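Local coordinates for putative uncharacterized protein (Cricetid herpesvirus 2, PDB 4ZKQ), which binds chemokines, probably serving as a secreted viral decoy receptor that keeps them from host receptors, at residues 21-26 / 184-189; 60-65 / 159-164; 188-193 / 209-214. One frame throughout, in Å; residues are numbered along the deposited sequence.

Contact 1: 21-26 / 184-189; sequences LLTQDI and DSREEG
L22 packs closely against G189: CG of the leucine lies 3.4 Å from O of G189, while CD2 rests near CA and C of the same residue. One residue earlier the two backbones come close, with CA of L21 only 3.9 Å from CA of G189. The L21 side chain passes to another part of the loop, where its CD2 meets CB of E188 at 3.8 Å. Beside this packed part R186 runs extended along the backbone, its CG 3.2 Å from O of L21, until the guanidinium reaches T23.

On the looser flank, where T23 and R186 are partly exposed, polar bonds take over. NE of R186 donates to OG1 of T23 over 2.9 Å, with the hydroxyl tilted 17° out of the guanidinium plane. With chi1 at 61°, OG1 lies between the backbone N and the carbonyl carbon, which places it within reach of NE. The buried carboxylate of D184 holds the same guanidinium through NH1 and, with the T23 bond, helps fix its rotation: OD1 takes NH1 through the syn lone pair, in a salt bridge of 2.9 Å, and also accepts R186 N on its anti side. Further out, the carboxylate of E188 turns to S18 and R20. The case illustrates how an Asx turn at D184, followed by a type I beta turn from R186 to G189, can bring a loop against strand 23-26, outermost in its sheet within this chain, and the residues just before it.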
loop_
_atom_site.group_PDB
_atom_site.type_symbol
_atom_site.label_atom_id
_atom_site.label_comp_id
_atom_site.label_asym_id
_atom_site.label_seq_id
_atom_site.Cartn_x
_atom_site.Cartn_y
_atom_site.Cartn_z
ATOM N N LEU A 21 14.420 1.169 -10.307
ATOM C CA LEU A 21 13.656 1.056 -9.063
ATOM C C LEU A 21 12.149 1.069 -9.324
ATOM O O LEU A 21 11.709 1.315 -10.445
ATOM C CB LEU A 21 14.028 2.202 -8.125
ATOM C CG LEU A 21 15.519 2.330 -7.816
ATOM C CD1 LEU A 21 15.744 3.511 -6.899
ATOM C CD2 LEU A 21 16.068 1.049 -7.188
ATOM N N LEU A 22 11.359 0.804 -8.287
ATOM C CA LEU A 22 9.910 0.927 -8.393
ATOM C C LEU A 22 9.546 2.348 -8.767
ATOM O O LEU A 22 10.241 3.286 -8.385
ATOM C CB LEU A 22 9.214 0.564 -7.075
ATOM C CG LEU A 22 9.538 -0.787 -6.436
ATOM C CD1 LEU A 22 8.850 -0.886 -5.093
ATOM C CD2 LEU A 22 9.123 -1.941 -7.328
ATOM N N THR A 23 8.451 2.506 -9.504
ATOM C CA THR A 23 7.924 3.831 -9.809
ATOM C C THR A 23 6.415 3.799 -9.665
ATOM O O THR A 23 5.808 2.725 -9.608
ATOM C CB THR A 23 8.301 4.302 -11.236
ATOM O OG1 THR A 23 7.748 3.406 -12.204
ATOM C CG2 THR A 23 9.818 4.361 -11.416
ATOM N N GLN A 24 5.801 4.973 -9.613
ATOM C CA GLN A 24 4.354 5.034 -9.492
ATOM C C GLN A 24 3.739 6.090 -10.397
ATOM O O GLN A 24 4.368 7.108 -10.700
ATOM C CB GLN A 24 3.957 5.293 -8.038
ATOM C CG GLN A 24 4.437 6.628 -7.468
ATOM C CD GLN A 24 3.914 6.881 -6.072
ATOM O OE1 GLN A 24 3.928 5.993 -5.224
ATOM N NE2 GLN A 24 3.440 8.097 -5.826
ATOM N N ASP A 25 2.523 5.799 -10.852
ATOM C CA ASP A 25 1.649 6.770 -11.504
ATOM C C ASP A 25 0.478 7.067 -10.593
ATOM O O ASP A 25 -0.075 6.145 -9.984
ATOM C CB ASP A 25 1.097 6.243 -12.829
ATOM C CG ASP A 25 2.165 6.071 -13.892
ATOM O OD1 ASP A 25 3.203 6.758 -13.818
ATOM O OD2 ASP A 25 1.950 5.251 -14.807
ATOM N N ILE A 26 0.080 8.333 -10.515
ATOM C CA ILE A 26 -1.239 8.672 -9.987
ATOM C C ILE A 26 -2.226 8.612 -11.146
ATOM O O ILE A 26 -1.974 9.168 -12.214
ATOM C CB ILE A 26 -1.281 10.071 -9.344
ATOM C CG1 ILE A 26 -0.095 10.260 -8.401
ATOM C CG2 ILE A 26 -2.617 10.290 -8.616
ATOM C CD1 ILE A 26 -0.001 9.205 -7.313
ATOM N N ASP A 184 9.957 -7.388 -15.485
ATOM C CA ASP A 184 9.802 -5.940 -15.458
ATOM C C ASP A 184 11.188 -5.303 -15.468
ATOM O O ASP A 184 12.139 -5.863 -14.918
ATOM C CB ASP A 184 9.030 -5.491 -14.219
ATOM C CG ASP A 184 8.488 -4.094 -14.359
ATOM O OD1 ASP A 184 9.211 -3.137 -14.011
ATOM O OD2 ASP A 184 7.344 -3.953 -14.828
ATOM N N SER A 185 11.314 -4.130 -16.078
ATOM C CA SER A 185 12.615 -3.468 -16.155
ATOM C C SER A 185 13.086 -2.995 -14.783
ATOM O O SER A 185 14.283 -2.816 -14.556
ATOM C CB SER A 185 12.558 -2.276 -17.112
ATOM O OG SER A 185 11.734 -1.254 -16.588
ATOM N N ARG A 186 12.145 -2.802 -13.866
ATOM C CA ARG A 186 12.459 -2.255 -12.542
ATOM C C ARG A 186 13.008 -3.321 -11.594
ATOM O O ARG A 186 12.526 -3.486 -10.475
ATOM C CB ARG A 186 11.209 -1.609 -11.948
ATOM C CG ARG A 186 10.615 -0.552 -12.864
ATOM C CD ARG A 186 9.236 -0.119 -12.403
ATOM N NE ARG A 186 8.634 0.877 -13.286
ATOM C CZ ARG A 186 8.091 0.597 -14.467
ATOM N NH1 ARG A 186 8.093 -0.648 -14.919
ATOM N NH2 ARG A 186 7.546 1.560 -15.196
ATOM N N GLU A 187 14.047 -4.021 -12.040
ATOM C CA GLU A 187 14.527 -5.213 -11.350
ATOM C C GLU A 187 15.205 -4.935 -10.003
ATOM O O GLU A 187 15.354 -5.845 -9.190
ATOM C CB GLU A 187 15.487 -5.983 -12.270
ATOM C CG GLU A 187 16.746 -5.223 -12.621
ATOM C CD GLU A 187 17.517 -5.860 -13.772
ATOM O OE1 GLU A 187 16.991 -6.795 -14.413
ATOM O OE2 GLU A 187 18.650 -5.418 -14.034
ATOM N N GLU A 188 15.611 -3.691 -9.761
ATOM C CA GLU A 188 16.192 -3.318 -8.476
ATOM C C GLU A 188 15.140 -2.799 -7.474
ATOM O O GLU A 188 15.458 -2.521 -6.315
ATOM C CB GLU A 188 17.297 -2.271 -8.690
ATOM C CG GLU A 188 18.530 -2.856 -9.400
ATOM C CD GLU A 188 19.581 -1.827 -9.797
ATOM O OE1 GLU A 188 19.583 -0.699 -9.259
ATOM O OE2 GLU A 188 20.421 -2.158 -10.667
ATOM N N GLY A 189 13.885 -2.720 -7.911
ATOM C CA GLY A 189 12.814 -2.170 -7.092
ATOM C C GLY A 189 12.362 -3.090 -5.970
ATOM O O GLY A 189 11.968 -2.621 -4.904
#

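Contact 2: 60-65 / 159-164; sequences LKFLDL and LCIQEA
L60 gives up the most surface in this contact, followed by I161 and F62, and their side chains meet carbon to carbon. I161 is the shared partner, and its two branches divide the work. CG2 approaches CD2 of L60 at 3.6 Å, the two side chains crossing at about a right angle, while CD1 reaches CZ of F62 at 3.5 Å, oblique to the ring. The leucine extends from its backbone with CG opposite N (chi1 -180°), which carries CD2 across to the isoleucine and also within 3.7 Å of O of I161. Farther along the strand the same methyl lies 4.2 Å from CA of E163, close to where A164 adds a little more cover.

L60 and F62 also touch A71 of strand 68-74, and I161 leans on W94 of strand 85-94. The contact thus sets the linker between strands 54-59 and 63-65 against strand 161-169, while the neighbouring C160 is tied to C96 by a disulfide. As an example of how a linker settles on a strand, the chemistry implies that shape and burial of methyls and an aromatic ring, with no directional polar bond between the two segments, set how they meet.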
loop_
_atom_site.group_PDB
_atom_site.type_symbol
_atom_site.label_atom_id
_atom_site.label_comp_id
_atom_site.label_asym_id
_atom_site.label_seq_id
_atom_site.Cartn_x
_atom_site.Cartn_y
_atom_site.Cartn_z
ATOM N N LEU A 60 8.069 -9.070 -10.648
ATOM C CA LEU A 60 7.601 -10.287 -9.995
ATOM C C LEU A 60 8.758 -11.270 -9.886
ATOM O O LEU A 60 9.252 -11.756 -10.899
ATOM C CB LEU A 60 6.447 -10.913 -10.776
ATOM C CG LEU A 60 5.849 -12.200 -10.194
ATOM C CD1 LEU A 60 5.367 -12.007 -8.755
ATOM C CD2 LEU A 60 4.714 -12.655 -11.079
ATOM N N LYS A 61 9.193 -11.544 -8.657
ATOM C CA LYS A 61 10.323 -12.436 -8.412
ATOM C C LYS A 61 9.960 -13.604 -7.501
ATOM O O LYS A 61 9.190 -13.447 -6.552
ATOM C CB LYS A 61 11.475 -11.674 -7.778
ATOM C CG LYS A 61 12.081 -10.606 -8.668
ATOM C CD LYS A 61 13.236 -9.921 -7.979
ATOM C CE LYS A 61 13.954 -8.990 -8.941
ATOM N NZ LYS A 61 15.128 -8.334 -8.313
ATOM N N PHE A 62 10.549 -14.763 -7.788
ATOM C CA PHE A 62 10.370 -15.962 -6.975
ATOM C C PHE A 62 11.700 -16.456 -6.414
ATOM O O PHE A 62 12.735 -16.349 -7.069
ATOM C CB PHE A 62 9.728 -17.075 -7.798
ATOM C CG PHE A 62 8.291 -16.827 -8.155
ATOM C CD1 PHE A 62 7.960 -16.074 -9.267
ATOM C CD2 PHE A 62 7.274 -17.371 -7.394
ATOM C CE1 PHE A 62 6.645 -15.851 -9.600
ATOM C CE2 PHE A 62 5.951 -17.157 -7.724
ATOM C CZ PHE A 62 5.636 -16.394 -8.828
ATOM N N LEU A 63 11.656 -16.986 -5.193
ATOM C CA LEU A 63 12.782 -17.693 -4.591
ATOM C C LEU A 63 12.377 -19.128 -4.294
ATOM O O LEU A 63 11.226 -19.394 -3.943
ATOM C CB LEU A 63 13.236 -17.023 -3.298
ATOM C CG LEU A 63 14.362 -15.994 -3.317
ATOM C CD1 LEU A 63 14.681 -15.615 -1.883
ATOM C CD2 LEU A 63 15.607 -16.509 -4.020
ATOM N N ASP A 64 13.318 -20.057 -4.422
ATOM C CA ASP A 64 13.034 -21.438 -4.072
ATOM C C ASP A 64 13.109 -21.565 -2.557
ATOM O O ASP A 64 14.181 -21.461 -1.968
ATOM C CB ASP A 64 14.002 -22.406 -4.754
ATOM C CG ASP A 64 13.643 -23.859 -4.494
ATOM O OD1 ASP A 64 12.549 -24.291 -4.923
ATOM O OD2 ASP A 64 14.452 -24.569 -3.861
ATOM N N LEU A 65 11.951 -21.763 -1.937
ATOM C CA LEU A 65 11.837 -21.800 -0.484
ATOM C C LEU A 65 10.891 -22.915 -0.068
ATOM O O LEU A 65 9.804 -23.054 -0.637
ATOM C CB LEU A 65 11.325 -20.462 0.054
ATOM C CG LEU A 65 12.175 -19.218 -0.200
ATOM C CD1 LEU A 65 11.370 -17.983 0.130
ATOM C CD2 LEU A 65 13.447 -19.245 0.629
ATOM N N LEU A 159 7.259 -19.583 -14.346
ATOM C CA LEU A 159 7.085 -19.134 -15.725
ATOM C C LEU A 159 5.622 -19.076 -16.149
ATOM O O LEU A 159 5.310 -18.537 -17.206
ATOM C CB LEU A 159 7.847 -20.047 -16.690
ATOM C CG LEU A 159 9.367 -20.104 -16.537
ATOM C CD1 LEU A 159 9.943 -21.137 -17.485
ATOM C CD2 LEU A 159 9.993 -18.743 -16.797
ATOM N N CYS A 160 4.729 -19.638 -15.339
ATOM C CA CYS A 160 3.304 -19.624 -15.668
ATOM C C CYS A 160 2.612 -18.334 -15.197
ATOM O O CYS A 160 1.505 -18.026 -15.634
ATOM C CB CYS A 160 2.607 -20.842 -15.056
ATOM S SG CYS A 160 3.334 -22.446 -15.536
ATOM N N ILE A 161 3.264 -17.585 -14.313
ATOM C CA ILE A 161 2.676 -16.350 -13.794
ATOM C C ILE A 161 3.331 -15.140 -14.457
ATOM O O ILE A 161 4.435 -14.755 -14.096
ATOM C CB ILE A 161 2.822 -16.262 -12.264
ATOM C CG1 ILE A 161 2.234 -17.517 -11.604
ATOM C CG2 ILE A 161 2.115 -15.015 -11.733
ATOM C CD1 ILE A 161 2.754 -17.776 -10.216
ATOM N N GLN A 162 2.646 -14.552 -15.436
ATOM C CA GLN A 162 3.194 -13.422 -16.189
ATOM C C GLN A 162 3.225 -12.135 -15.375
ATOM O O GLN A 162 4.156 -11.338 -15.487
ATOM C CB GLN A 162 2.384 -13.174 -17.459
ATOM C CG GLN A 162 2.814 -14.019 -18.645
ATOM C CD GLN A 162 2.447 -15.472 -18.478
ATOM O OE1 GLN A 162 1.527 -15.809 -17.731
ATOM N NE2 GLN A 162 3.163 -16.347 -19.173
ATOM N N GLU A 163 2.177 -11.914 -14.592
ATOM C CA GLU A 163 2.097 -10.724 -13.765
ATOM C C GLU A 163 1.072 -10.908 -12.660
ATOM O O GLU A 163 0.188 -11.766 -12.754
ATOM C CB GLU A 163 1.729 -9.507 -14.615
ATOM C CG GLU A 163 0.305 -9.536 -15.113
ATOM C CD GLU A 163 -0.048 -8.341 -15.977
ATOM O OE1 GLU A 163 0.868 -7.723 -16.547
ATOM O OE2 GLU A 163 -1.249 -8.027 -16.085
ATOM N N ALA A 164 1.193 -10.091 -11.618
ATOM C CA ALA A 164 0.223 -10.081 -10.540
ATOM C C ALA A 164 -0.144 -8.653 -10.157
ATOM O O ALA A 164 0.717 -7.824 -9.849
ATOM C CB ALA A 164 0.757 -10.835 -9.342
#

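Contact 3: 188-193 / 209-214; sequences EGLEMK and IATTLS
Residues 190-193 and 209-214 run antiparallel, with strand axes 4.6 Å apart at closest approach and their directions 168° from each other. The hydrogen-bonded pairs are E191 with T212 and K193 with A210, each closed by two backbone bonds; between E191 and T212, N of T212 reaches O of E191 at 2.8 Å. A fifth bond, from N of S214 to O of G189, carries the pairing back into the turn. In the alternate pairs, L190 with L213 and M192 with T211, CA-H groups face carbonyl oxygens.

Those alternate pairs put their side chains on one face. L190 and L213 lie alongside and point the same way, CD1 of L190 being 3.7 Å from CD2 of L213. CG of L190 also rests 3.8 Å from CG2 of T211. Chi1 of -176° swings the leucine along the sheet toward this methyl. Next to it, M192 offers CB to OG1 of T211 at 4.0 Å, a loose approach. E191, K193, A210 and T212 occupy the other face, where CG of K193 comes 4.3 Å from CB of A210; the carboxylate of E191 leads away to K61.

A water finishes the turn end. It donates to O of E188 at 2.8 Å and to O of T212, and accepts from OG of S214 at 2.6 Å, tying the loop carbonyl to the partner strand.

The two strands form a beta hairpin, closed farther on by the C197-C208 disulfide. Across strand 206-223, I209, T211 and L213 bond by backbone to T240, L238 and R236 of strand 233-244, while strand 63-65 packs over the M192 and I209 side chains through L63 and L65.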
loop_
_atom_site.group_PDB
_atom_site.type_symbol
_atom_site.label_atom_id
_atom_site.label_comp_id
_atom_site.label_asym_id
_atom_site.label_seq_id
_atom_site.Cartn_x
_atom_site.Cartn_y
_atom_site.Cartn_z
ATOM N N GLU A 188 15.611 -3.691 -9.761
ATOM C CA GLU A 188 16.192 -3.318 -8.476
ATOM C C GLU A 188 15.140 -2.799 -7.474
ATOM O O GLU A 188 15.458 -2.521 -6.315
ATOM C CB GLU A 188 17.297 -2.271 -8.690
ATOM C CG GLU A 188 18.530 -2.856 -9.400
ATOM C CD GLU A 188 19.581 -1.827 -9.797
ATOM O OE1 GLU A 188 19.583 -0.699 -9.259
ATOM O OE2 GLU A 188 20.421 -2.158 -10.667
ATOM N N GLY A 189 13.885 -2.720 -7.911
ATOM C CA GLY A 189 12.814 -2.170 -7.092
ATOM C C GLY A 189 12.362 -3.090 -5.970
ATOM O O GLY A 189 11.968 -2.621 -4.904
ATOM N N LEU A 190 12.399 -4.393 -6.228
ATOM C CA LEU A 190 12.171 -5.407 -5.208
ATOM C C LEU A 190 13.314 -6.405 -5.253
ATOM O O LEU A 190 13.567 -7.017 -6.287
ATOM C CB LEU A 190 10.841 -6.133 -5.416
ATOM C CG LEU A 190 10.416 -7.176 -4.366
ATOM C CD1 LEU A 190 8.898 -7.276 -4.323
ATOM C CD2 LEU A 190 10.997 -8.552 -4.659
ATOM N N GLU A 191 13.999 -6.553 -4.128
ATOM C CA GLU A 191 15.035 -7.570 -3.973
ATOM C C GLU A 191 14.635 -8.468 -2.809
ATOM O O GLU A 191 14.206 -7.971 -1.770
ATOM C CB GLU A 191 16.401 -6.927 -3.714
ATOM C CG GLU A 191 16.882 -5.954 -4.798
ATOM C CD GLU A 191 17.409 -6.638 -6.052
ATOM O OE1 GLU A 191 17.201 -7.858 -6.221
ATOM O OE2 GLU A 191 18.042 -5.943 -6.877
ATOM N N MET A 192 14.747 -9.781 -2.988
ATOM C CA MET A 192 14.453 -10.720 -1.910
ATOM C C MET A 192 15.618 -11.680 -1.705
ATOM O O MET A 192 16.236 -12.136 -2.667
ATOM C CB MET A 192 13.166 -11.496 -2.202
ATOM C CG MET A 192 13.223 -12.348 -3.443
ATOM S SD MET A 192 11.602 -12.948 -3.994
ATOM C CE MET A 192 10.944 -13.631 -2.474
ATOM N N LYS A 193 15.925 -11.967 -0.445
ATOM C CA LYS A 193 16.965 -12.936 -0.119
ATOM C C LYS A 193 16.650 -13.664 1.181
ATOM O O LYS A 193 16.147 -13.072 2.135
ATOM C CB LYS A 193 18.329 -12.250 -0.019
ATOM C CG LYS A 193 18.417 -11.153 1.036
ATOM C CD LYS A 193 19.862 -10.707 1.253
ATOM C CE LYS A 193 19.940 -9.443 2.102
ATOM N NZ LYS A 193 20.889 -9.585 3.242
ATOM N N ILE A 209 12.959 -14.392 5.272
ATOM C CA ILE A 209 13.208 -13.697 4.014
ATOM C C ILE A 209 13.233 -12.204 4.254
ATOM O O ILE A 209 12.342 -11.664 4.918
ATOM C CB ILE A 209 12.122 -13.987 2.959
ATOM C CG1 ILE A 209 11.949 -15.487 2.739
ATOM C CG2 ILE A 209 12.445 -13.293 1.630
ATOM C CD1 ILE A 209 10.497 -15.888 2.719
ATOM N N ALA A 210 14.248 -11.543 3.705
ATOM C CA ALA A 210 14.306 -10.093 3.686
ATOM C C ALA A 210 13.898 -9.617 2.296
ATOM O O ALA A 210 14.453 -10.070 1.297
ATOM C CB ALA A 210 15.696 -9.596 4.042
ATOM N N THR A 211 12.904 -8.734 2.243
ATOM C CA THR A 211 12.463 -8.134 0.988
ATOM C C THR A 211 12.717 -6.642 1.065
ATOM O O THR A 211 12.173 -5.965 1.934
ATOM C CB THR A 211 10.966 -8.395 0.710
ATOM O OG1 THR A 211 10.746 -9.801 0.565
ATOM C CG2 THR A 211 10.511 -7.687 -0.574
ATOM N N THR A 212 13.565 -6.133 0.179
ATOM C CA THR A 212 13.854 -4.707 0.139
ATOM C C THR A 212 13.069 -4.068 -1.002
ATOM O O THR A 212 13.184 -4.480 -2.155
ATOM C CB THR A 212 15.366 -4.444 -0.021
ATOM O OG1 THR A 212 16.070 -5.126 1.023
ATOM C CG2 THR A 212 15.680 -2.951 0.059
ATOM N N LEU A 213 12.250 -3.084 -0.650
ATOM C CA LEU A 213 11.466 -2.323 -1.612
ATOM C C LEU A 213 12.111 -0.962 -1.795
ATOM O O LEU A 213 12.278 -0.224 -0.829
ATOM C CB LEU A 213 10.020 -2.170 -1.130
ATOM C CG LEU A 213 9.262 -3.467 -0.836
ATOM C CD1 LEU A 213 7.934 -3.178 -0.146
ATOM C CD2 LEU A 213 9.039 -4.260 -2.109
ATOM N N SER A 214 12.477 -0.631 -3.029
ATOM C CA SER A 214 13.122 0.646 -3.318
ATOM C C SER A 214 12.386 1.356 -4.440
ATOM O O SER A 214 12.307 0.839 -5.548
ATOM C CB SER A 214 14.589 0.438 -3.705
ATOM O OG SER A 214 15.258 -0.364 -2.749
HETATM O O HOH W 1 15.215 -2.874 -3.570
#

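In the fold
The three contacts lie close together, with centres 12 to 16 Å apart. Along the chain contact 2 is nested inside the loop closed by contact 1, and contact 3 begins where contact 1 ends, sharing E188 and G189. Contacts 1 and 2 both reach the seven-stranded sheet that includes 23-26 and 161-169, whereas contact 3 belongs to the sheet of strands 190-195 and 206-223. K61 of contact 2 links all three, its NZ bonding to O of E187, O of L190 and the carboxylate of E191. L22 and S214 join contacts 1 and 3 by a backbone bond. Together they illustrate how one linking loop can join two sheets of a beta-rich protein.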